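Side-chain contacts in regulator of polyketide synthase expression (Bifidobacterium adolescentis, PDB 3ONQ), which probably regulates transcription by binding DNA through a C-terminal helix-turn-helix domain of the PucR type, its exact biological role being unknown: residues 34-37 and 38-42; 99-103 and 104-108; 158-162 and 163-167; 61-64 and 65-69. All coordinates share one frame; numbering follows the deposited sequence. Where two conformers were deposited one is given.

How the interactions relate
Taken from the N terminus, the four contacts follow one another in series, none nesting in or crossing another, and each bends the chain into the start of a helix. Interaction 1 forms the corner between helix 21-33 and helix 39-48. Interaction 4 takes strand 55-61 of the mixed sheet into helix 67-80, and interaction 2 folds the end of strand 94-100 back toward helix 107-114. Interaction 3 leads from strand 160-161, outermost of the sheet within the chain, into helix 166-172. Interactions 2 and 3 meet directly, through a salt bridge of 2.7 Å between Glu-108 OE2 and Arg-161 NE. Interactions 1 and 4 stand apart, their centres about 27 Å from each other.

Interaction 1. Residues 34-37 and 38-42; sequences TNMT and DDRVV
A Schellman motif ending helix 21-33, with Asn-35 at positive phi as its C-prime residue, leads straight into the N-cap of helix 39-48, and Met-36 touches Val-41 across this corner. Val-41 sets its side chain against Met-36 O, CG2 nearest at 3.3 Å; CG2 is also 4.1 Å from Met-36 CB. Met-36, a selenomethionine, was deposited in two conformers, so the approach of its CE to Arg-40 is doubtful.

Asp-38 carries the cap. Its CG sits between the backbone N and the carbonyl carbon (chi1 67°), which brings OD2 back over the helix start, where it accepts from Arg-40 N at 2.8 Å on its anti side. The same OD2 takes Arg-40 NE at 2.9 Å, on the syn side but 34° out of the carboxylate plane, while OD1 receives Arg-40 NH2 at 2.8 Å from above that plane. The guanidinium thus grips side-on, with Asp-38 CG at its edge, in the guanidinium plane, and both groups are held against rotation. With an alanine here, the first turn would probably lose its cap and the Arg-40 guanidinium its carboxylate mate, leaving that side chain freer to swing.

Around the corner, Arg-40 NH1 also binds Ala-9 O and its chain packs on Ile-11 and Leu-14 of helix 11-15, while buried Val-41 touches Cys-31 and Leu-32 of helix 21-33 and Val-133 of helix 132-149.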
loop_
_atom_site.group_PDB
_atom_site.type_symbol
_atom_site.label_atom_id
_atom_site.label_comp_id
_atom_site.label_asym_id
_atom_site.label_seq_id
_atom_site.Cartn_x
_atom_site.Cartn_y
_atom_site.Cartn_z
ATOM N N THR B 34 10.669 -5.366 10.666
ATOM C CA THR B 34 9.527 -6.261 10.449
ATOM C C THR B 34 8.495 -5.697 9.466
ATOM O O THR B 34 7.354 -6.149 9.424
ATOM C CB THR B 34 8.841 -6.702 11.785
ATOM O OG1 THR B 34 8.291 -5.569 12.465
ATOM C CG2 THR B 34 9.837 -7.412 12.702
ATOM N N ASN B 35 8.920 -4.724 8.663
ATOM C CA ASN B 35 8.092 -4.149 7.596
ATOM C C ASN B 35 6.876 -3.341 8.057
ATOM O O ASN B 35 5.881 -3.243 7.340
ATOM C CB ASN B 35 7.641 -5.223 6.597
ATOM C CG ASN B 35 7.072 -4.626 5.316
ATOM O OD1 ASN B 35 7.547 -3.602 4.834
ATOM N ND2 ASN B 35 6.039 -5.256 4.775
HETATM N N MSE B 36 6.956 -2.757 9.248
HETATM C CA MSE B 36 5.874 -1.908 9.741
HETATM C C MSE B 36 6.194 -0.450 9.402
HETATM O O MSE B 36 7.188 0.100 9.876
HETATM C CB MSE B 36 5.679 -2.112 11.249
HETATM C CG MSE B 36 5.267 -3.542 11.642
HETATM SE SE MSE B 36 5.566 -3.955 13.546
HETATM C CE MSE B 36 4.319 -2.683 14.344
ATOM N N THR B 37 5.447 0.104 8.438
ATOM C CA THR B 37 5.721 1.435 7.912
ATOM C C THR B 37 4.589 2.451 8.099
ATOM O O THR B 37 4.560 3.486 7.458
ATOM C CB THR B 37 6.133 1.365 6.449
ATOM O OG1 THR B 37 5.068 0.802 5.690
ATOM C CG2 THR B 37 7.348 0.492 6.310
ATOM N N ASP B 38 3.669 2.141 8.992
ATOM C CA ASP B 38 2.490 2.962 9.208
ATOM C C ASP B 38 2.767 4.200 10.049
ATOM O O ASP B 38 3.888 4.451 10.460
ATOM C CB ASP B 38 1.358 2.134 9.804
ATOM C CG ASP B 38 1.658 1.663 11.193
ATOM O OD1 ASP B 38 1.918 0.467 11.367
ATOM O OD2 ASP B 38 1.635 2.490 12.116
ATOM N N ASP B 39 1.725 4.977 10.286
ATOM C CA ASP B 39 1.838 6.264 10.961
ATOM C C ASP B 39 2.438 6.174 12.356
ATOM O O ASP B 39 3.107 7.093 12.793
ATOM C CB ASP B 39 0.488 6.975 10.985
ATOM C CG ASP B 39 0.173 7.656 9.673
ATOM O OD1 ASP B 39 1.115 8.046 8.957
ATOM O OD2 ASP B 39 -1.017 7.803 9.354
ATOM N N ARG B 40 2.190 5.084 13.064
ATOM C CA ARG B 40 2.771 4.920 14.384
ATOM C C ARG B 40 4.302 4.913 14.307
ATOM O O ARG B 40 4.976 5.479 15.148
ATOM C CB ARG B 40 2.278 3.631 15.031
ATOM C CG ARG B 40 0.787 3.566 15.239
ATOM C CD ARG B 40 0.338 2.170 15.599
ATOM N NE ARG B 40 0.571 1.227 14.515
ATOM C CZ ARG B 40 0.585 -0.088 14.660
ATOM N NH1 ARG B 40 0.372 -0.634 15.841
ATOM N NH2 ARG B 40 0.809 -0.862 13.616
ATOM N N VAL B 41 4.836 4.263 13.283
ATOM C CA VAL B 41 6.278 4.183 13.065
ATOM C C VAL B 41 6.803 5.537 12.635
ATOM O O VAL B 41 7.877 5.963 13.041
ATOM C CB VAL B 41 6.618 3.102 12.014
ATOM C CG1 VAL B 41 8.109 3.023 11.787
ATOM C CG2 VAL B 41 6.071 1.765 12.451
ATOM N N VAL B 42 6.029 6.236 11.812
ATOM C CA VAL B 42 6.363 7.614 11.493
ATOM C C VAL B 42 6.458 8.447 12.774
ATOM O O VAL B 42 7.393 9.239 12.942
ATOM C CB VAL B 42 5.325 8.240 10.552
ATOM C CG1 VAL B 42 5.656 9.713 10.307
ATOM C CG2 VAL B 42 5.252 7.462 9.244
#

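Interaction 2. Residues 99-103 and 104-108; sequences ACQMG and AVTPE
Val-105 N donates to Met-102 O at 2.9 Å with an N-H...O angle of 151°, the bond that closes a type II' beta turn beyond strand 94-100. The donor is tilted 33° from the carbonyl plane, and the Val-105 side chain crowds the same oxygen, with CB 3.3 Å from Met-102 O. Gly-103 holds the turn's second position at positive phi, a conformation that favours glycine.

After the turn the chain doubles back alongside the strand end. Val-105 CG1, anti to the backbone N (chi1 -176°), points back along the strand and meets Ala-99 CB at 4.1 Å and Cys-100 O at 3.7 Å. Val-105 O faces Gln-101: CG of that glutamine is 3.2 Å from it, and a CA-H...O contact runs from Gln-101 CA to the same Val-105 O at 3.5 Å. The extended Gln-101 chain then passes obliquely by the Pro-107 ring, placing OE1 3.5 Å from Pro-107 CD. Val-105 also packs on Leu-81 and on Phe-57 of strand 55-61, and Pro-107 on Phe-57 and Leu-126.

Chemically, between the two segments one conventional hydrogen bond closes the reversal, whereas the return leg meets the strand end through carbon-oxygen and apolar contacts. Thr-106, at the N-cap of helix 107-114, makes no side-chain capping bond.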
loop_
_atom_site.group_PDB
_atom_site.type_symbol
_atom_site.label_atom_id
_atom_site.label_comp_id
_atom_site.label_asym_id
_atom_site.label_seq_id
_atom_site.Cartn_x
_atom_site.Cartn_y
_atom_site.Cartn_z
ATOM N N ALA B 99 21.445 5.233 8.891
ATOM C CA ALA B 99 21.885 6.620 9.041
ATOM C C ALA B 99 20.988 7.584 8.281
ATOM O O ALA B 99 20.541 7.305 7.162
ATOM C CB ALA B 99 23.336 6.779 8.582
ATOM N N CYS B 100 20.727 8.731 8.886
ATOM C CA CYS B 100 20.006 9.770 8.179
ATOM C C CYS B 100 20.989 10.474 7.248
ATOM O O CYS B 100 22.078 10.878 7.665
ATOM C CB CYS B 100 19.376 10.774 9.156
ATOM S SG CYS B 100 18.524 12.110 8.292
ATOM N N GLN B 101 20.632 10.596 5.981
ATOM C CA GLN B 101 21.555 11.221 5.052
ATOM C C GLN B 101 21.381 12.727 5.087
ATOM O O GLN B 101 20.401 13.263 4.577
ATOM C CB GLN B 101 21.397 10.690 3.633
ATOM C CG GLN B 101 22.247 11.475 2.634
ATOM C CD GLN B 101 22.133 10.952 1.227
ATOM O OE1 GLN B 101 22.769 9.960 0.867
ATOM N NE2 GLN B 101 21.324 11.620 0.413
HETATM N N MSE B 102 22.339 13.393 5.714
HETATM C CA MSE B 102 22.332 14.837 5.869
HETATM C C MSE B 102 23.771 15.273 6.110
HETATM O O MSE B 102 24.608 14.452 6.501
HETATM C CB MSE B 102 21.476 15.229 7.072
HETATM C CG MSE B 102 21.940 14.567 8.355
HETATM SE SE MSE B 102 20.895 15.010 9.952
HETATM C CE MSE B 102 21.480 16.859 10.200
ATOM N N GLY B 103 24.053 16.559 5.895
ATOM C CA GLY B 103 25.401 17.076 6.054
ATOM C C GLY B 103 26.333 16.290 5.155
ATOM O O GLY B 103 26.043 16.108 3.970
ATOM N N ALA B 104 27.432 15.785 5.714
ATOM C CA ALA B 104 28.372 14.984 4.924
ATOM C C ALA B 104 28.155 13.484 5.074
ATOM O O ALA B 104 28.976 12.692 4.605
ATOM C CB ALA B 104 29.814 15.342 5.272
ATOM N N VAL B 105 27.068 13.086 5.731
ATOM C CA VAL B 105 26.769 11.665 5.885
ATOM C C VAL B 105 26.197 11.114 4.587
ATOM O O VAL B 105 24.996 11.204 4.341
ATOM C CB VAL B 105 25.765 11.401 7.013
ATOM C CG1 VAL B 105 25.560 9.888 7.184
ATOM C CG2 VAL B 105 26.244 12.035 8.311
ATOM N N THR B 106 27.068 10.582 3.740
ATOM C CA THR B 106 26.659 9.925 2.507
ATOM C C THR B 106 27.158 8.477 2.539
ATOM O O THR B 106 28.035 8.144 3.336
ATOM C CB THR B 106 27.188 10.679 1.284
ATOM O OG1 THR B 106 28.620 10.729 1.327
ATOM C CG2 THR B 106 26.621 12.099 1.275
ATOM N N PRO B 107 26.589 7.607 1.688
ATOM C CA PRO B 107 26.809 6.166 1.850
ATOM C C PRO B 107 28.272 5.716 1.789
ATOM O O PRO B 107 28.728 5.092 2.742
ATOM C CB PRO B 107 26.003 5.558 0.698
ATOM C CG PRO B 107 24.927 6.574 0.434
ATOM C CD PRO B 107 25.625 7.891 0.612
ATOM N N GLU B 108 28.991 6.006 0.708
ATOM C CA GLU B 108 30.359 5.493 0.579
ATOM C C GLU B 108 31.294 6.078 1.640
ATOM O O GLU B 108 32.057 5.349 2.269
ATOM C CB GLU B 108 30.918 5.716 -0.832
ATOM C CG GLU B 108 30.146 4.976 -1.925
ATOM C CD GLU B 108 30.328 3.450 -1.875
ATOM O OE1 GLU B 108 31.308 2.972 -1.253
ATOM O OE2 GLU B 108 29.487 2.728 -2.464
#

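Interaction 3. Residues 158-162 and 163-167; sequences RPLRA and DELLP
One face of the Arg-161 guanidinium rests on Pro-159, whose CG stands 3.7 Å above its plane and over its centre, while at its edge a water lies in plane and joins it to Glu-164. The residues belong to a type II' beta turn, Arg-161 to Glu-164, which leaves strand 160-161 and is followed by an overlapping type I turn into helix 166-172. That water accepts from Arg-161 NH2 and donates both to Pro-159 O and, at 2.7 Å, to Glu-164 OE1; Arg-161 NE is bound instead to Glu-108.

The turn is tied twice. Glu-164 N reaches Arg-161 O at 3.2 Å in the carbonyl plane, and Glu-164 OE1 accepts from Arg-161 N at 2.6 Å, the donor approaching nearly along the C-O axis. A chi1 of -94°, off a staggered value, turns the Glu-164 chain toward the strand, and the extension beyond CG (chi2 -173°) carries OE1 to Arg-161 N, crossing Leu-160 at about a right angle; OE2 is held by Ser-157 OG. With an alanine in place of Glu-164, the backbone N of Arg-161 would probably lose its acceptor and both the bridging water and Ser-157 OG a partner.

Farther along, Leu-160 CD1 meets Leu-165 CD1 at 4.1 Å, an apolar contact near Ala-150 and Leu-153. A second water links the two turns, donating to Ala-162 O at 2.6 Å and accepting from Leu-165 N at 3.1 Å.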
loop_
_atom_site.group_PDB
_atom_site.type_symbol
_atom_site.label_atom_id
_atom_site.label_comp_id
_atom_site.label_asym_id
_atom_site.label_seq_id
_atom_site.Cartn_x
_atom_site.Cartn_y
_atom_site.Cartn_z
ATOM N N ARG B 158 33.713 -6.267 -0.673
ATOM C CA ARG B 158 33.626 -5.611 0.621
ATOM C C ARG B 158 33.700 -4.104 0.405
ATOM O O ARG B 158 34.713 -3.594 -0.059
ATOM C CB ARG B 158 34.747 -6.079 1.546
ATOM C CG ARG B 158 34.710 -5.417 2.908
ATOM C CD ARG B 158 35.763 -5.991 3.839
ATOM N NE ARG B 158 35.774 -5.295 5.120
ATOM C CZ ARG B 158 35.235 -5.770 6.237
ATOM N NH1 ARG B 158 34.651 -6.959 6.243
ATOM N NH2 ARG B 158 35.292 -5.057 7.353
ATOM N N PRO B 159 32.633 -3.390 0.718
ATOM C CA PRO B 159 31.389 -3.990 1.173
ATOM C C PRO B 159 30.577 -4.568 0.029
ATOM O O PRO B 159 30.750 -4.173 -1.111
ATOM C CB PRO B 159 30.645 -2.795 1.742
ATOM C CG PRO B 159 31.065 -1.689 0.886
ATOM C CD PRO B 159 32.484 -1.947 0.506
ATOM N N LEU B 160 29.689 -5.489 0.352
ATOM C CA LEU B 160 28.699 -5.952 -0.581
ATOM C C LEU B 160 27.774 -4.768 -0.811
ATOM O O LEU B 160 27.535 -3.987 0.094
ATOM C CB LEU B 160 27.912 -7.105 0.012
ATOM C CG LEU B 160 28.676 -8.387 0.295
ATOM C CD1 LEU B 160 27.895 -9.255 1.239
ATOM C CD2 LEU B 160 28.929 -9.101 -0.995
ATOM N N ARG B 161 27.260 -4.628 -2.022
ATOM C CA ARG B 161 26.407 -3.497 -2.340
ATOM C C ARG B 161 25.171 -3.847 -3.141
ATOM O O ARG B 161 25.143 -4.820 -3.861
ATOM C CB ARG B 161 27.178 -2.473 -3.172
ATOM C CG ARG B 161 28.316 -1.777 -2.496
ATOM C CD ARG B 161 28.794 -0.650 -3.373
ATOM N NE ARG B 161 29.904 0.085 -2.792
ATOM C CZ ARG B 161 31.140 -0.382 -2.706
ATOM N NH1 ARG B 161 32.091 0.358 -2.163
ATOM N NH2 ARG B 161 31.422 -1.593 -3.157
ATOM N N ALA B 162 24.144 -3.024 -2.997
ATOM C CA ALA B 162 23.041 -3.006 -3.928
ATOM C C ALA B 162 22.365 -4.345 -4.179
ATOM O O ALA B 162 21.878 -4.999 -3.277
ATOM C CB ALA B 162 23.465 -2.364 -5.233
ATOM N N ASP B 163 22.347 -4.709 -5.450
ATOM C CA ASP B 163 21.653 -5.870 -5.966
ATOM C C ASP B 163 22.538 -7.100 -6.137
ATOM O O ASP B 163 22.228 -7.976 -6.916
ATOM C CB ASP B 163 20.957 -5.525 -7.281
ATOM C CG ASP B 163 21.926 -5.108 -8.374
ATOM O OD1 ASP B 163 21.568 -5.238 -9.551
ATOM O OD2 ASP B 163 23.028 -4.649 -8.064
ATOM N N GLU B 164 23.649 -7.144 -5.419
ATOM C CA GLU B 164 24.611 -8.236 -5.534
ATOM C C GLU B 164 24.057 -9.620 -5.198
ATOM O O GLU B 164 24.510 -10.606 -5.739
ATOM C CB GLU B 164 25.837 -7.963 -4.675
ATOM C CG GLU B 164 26.965 -7.292 -5.401
ATOM C CD GLU B 164 28.218 -7.200 -4.564
ATOM O OE1 GLU B 164 28.319 -6.258 -3.771
ATOM O OE2 GLU B 164 29.099 -8.072 -4.699
ATOM N N LEU B 165 23.118 -9.690 -4.266
ATOM C CA LEU B 165 22.564 -10.961 -3.802
ATOM C C LEU B 165 21.091 -11.264 -4.128
ATOM O O LEU B 165 20.420 -11.925 -3.358
ATOM C CB LEU B 165 22.822 -11.116 -2.310
ATOM C CG LEU B 165 24.289 -11.399 -2.024
ATOM C CD1 LEU B 165 24.705 -10.822 -0.717
ATOM C CD2 LEU B 165 24.554 -12.878 -2.071
ATOM N N LEU B 166 20.587 -10.757 -5.243
ATOM C CA LEU B 166 19.158 -10.866 -5.549
ATOM C C LEU B 166 18.602 -12.289 -5.466
ATOM O O LEU B 166 17.619 -12.539 -4.763
ATOM C CB LEU B 166 18.834 -10.245 -6.915
ATOM C CG LEU B 166 18.836 -8.722 -6.952
ATOM C CD1 LEU B 166 18.436 -8.196 -8.319
ATOM C CD2 LEU B 166 17.879 -8.217 -5.896
ATOM N N PRO B 167 19.219 -13.231 -6.193
ATOM C CA PRO B 167 18.585 -14.555 -6.177
ATOM C C PRO B 167 18.598 -15.213 -4.794
ATOM O O PRO B 167 17.578 -15.775 -4.376
ATOM C CB PRO B 167 19.383 -15.367 -7.220
ATOM C CG PRO B 167 20.589 -14.536 -7.574
ATOM C CD PRO B 167 20.362 -13.127 -7.117
HETATM O O HOH W 1 30.052 -4.262 -3.996
HETATM O O HOH W 2 21.699 -7.487 -2.562
#

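Interaction 4. Residues 61-64 and 65-69; sequences GVPS and ASLAS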
loop_
_atom_site.group_PDB
_atom_site.type_symbol
_atom_site.label_atom_id
_atom_site.label_comp_id
_atom_site.label_asym_id
_atom_site.label_seq_id
_atom_site.Cartn_x
_atom_site.Cartn_y
_atom_site.Cartn_z
ATOM N N GLY B 61 26.825 -5.491 9.328
ATOM C CA GLY B 61 27.850 -6.516 9.321
ATOM C C GLY B 61 28.043 -7.006 10.741
ATOM O O GLY B 61 27.186 -6.786 11.594
ATOM N N VAL B 62 29.165 -7.667 11.002
ATOM C CA VAL B 62 29.431 -8.194 12.334
ATOM C C VAL B 62 30.459 -7.311 13.029
ATOM O O VAL B 62 31.488 -7.002 12.447
ATOM C CB VAL B 62 29.972 -9.625 12.249
ATOM C CG1 VAL B 62 30.320 -10.160 13.643
ATOM C CG2 VAL B 62 28.972 -10.535 11.532
ATOM N N PRO B 63 30.191 -6.913 14.283
ATOM C CA PRO B 63 31.120 -5.987 14.946
ATOM C C PRO B 63 32.537 -6.539 15.046
ATOM O O PRO B 63 32.725 -7.740 15.184
ATOM C CB PRO B 63 30.506 -5.769 16.340
ATOM C CG PRO B 63 29.360 -6.730 16.446
ATOM C CD PRO B 63 28.969 -7.151 15.069
ATOM N N SER B 64 33.519 -5.650 14.947
ATOM C CA SER B 64 34.924 -6.030 14.932
ATOM C C SER B 64 35.367 -6.620 16.270
ATOM O O SER B 64 36.094 -7.611 16.313
ATOM C CB SER B 64 35.783 -4.811 14.601
ATOM O OG SER B 64 37.025 -5.208 14.053
ATOM N N ALA B 65 34.932 -5.996 17.358
ATOM C CA ALA B 65 35.291 -6.444 18.696
ATOM C C ALA B 65 34.050 -6.662 19.543
ATOM O O ALA B 65 33.906 -7.701 20.188
ATOM C CB ALA B 65 36.223 -5.438 19.370
ATOM N N SER B 66 33.147 -5.688 19.538
ATOM C CA SER B 66 31.925 -5.810 20.320
ATOM C C SER B 66 30.802 -4.917 19.800
ATOM O O SER B 66 31.030 -4.017 18.987
ATOM C CB SER B 66 32.201 -5.470 21.781
ATOM O OG SER B 66 32.538 -4.105 21.921
ATOM N N LEU B 67 29.590 -5.169 20.289
ATOM C CA LEU B 67 28.418 -4.389 19.904
ATOM C C LEU B 67 28.504 -2.959 20.424
ATOM O O LEU B 67 28.245 -2.006 19.687
ATOM C CB LEU B 67 27.129 -5.068 20.382
ATOM C CG LEU B 67 26.805 -6.391 19.668
ATOM C CD1 LEU B 67 25.738 -7.195 20.405
ATOM C CD2 LEU B 67 26.394 -6.151 18.220
ATOM N N ALA B 68 28.871 -2.810 21.691
ATOM C CA ALA B 68 29.013 -1.486 22.280
ATOM C C ALA B 68 30.111 -0.687 21.580
ATOM O O ALA B 68 29.975 0.512 21.367
ATOM C CB ALA B 68 29.304 -1.594 23.769
ATOM N N SER B 69 31.200 -1.357 21.224
ATOM C CA SER B 69 32.329 -0.671 20.615
ATOM C C SER B 69 31.972 -0.190 19.211
ATOM O O SER B 69 32.249 0.952 18.838
ATOM C CB SER B 69 33.544 -1.589 20.558
ATOM O OG SER B 69 34.614 -0.955 19.884
#
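Pro-63 and Leu-67 form the first shell: ring atom CG of Pro-63 lies 3.5 Å from Leu-67 CD2, a close apolar contact in which the two side chains pass at a slant. Beside it, Pro-63 CB is 3.2 Å from Ser-66 O, so the ring sits against the first turn of helix 67-80 with CB against the Ser-66 carbonyl oxygen and CG against the Leu-67 CD2 methyl. Leu-67 starts away from the loop, but with CG anti to the carbonyl carbon (chi1 -68°) its branch end swings back to the proline.

The next shell fixes the helix start. Ser-66 is the N-cap, and its OG accepts from Ser-69 N at 3.1 Å with an N-H...O angle of 146°.

Farther out, backbone bonds of Val-62 with Ser-119 and of Ser-64 with Ala-117 hold the loop after strand 55-61, helped by a weak bond from Ser-64 OG to Pro-116 O. Leu-67 also touches Leu-95 of strand 94-100.

The division of labour is plain: the hydrogen-bonded cap belongs to the helix alone, and loop and helix meet through apolar and carbon-to-carbonyl contacts, in which the ring, tied back to the backbone N, meets the leucine with no directional bond between the two segments.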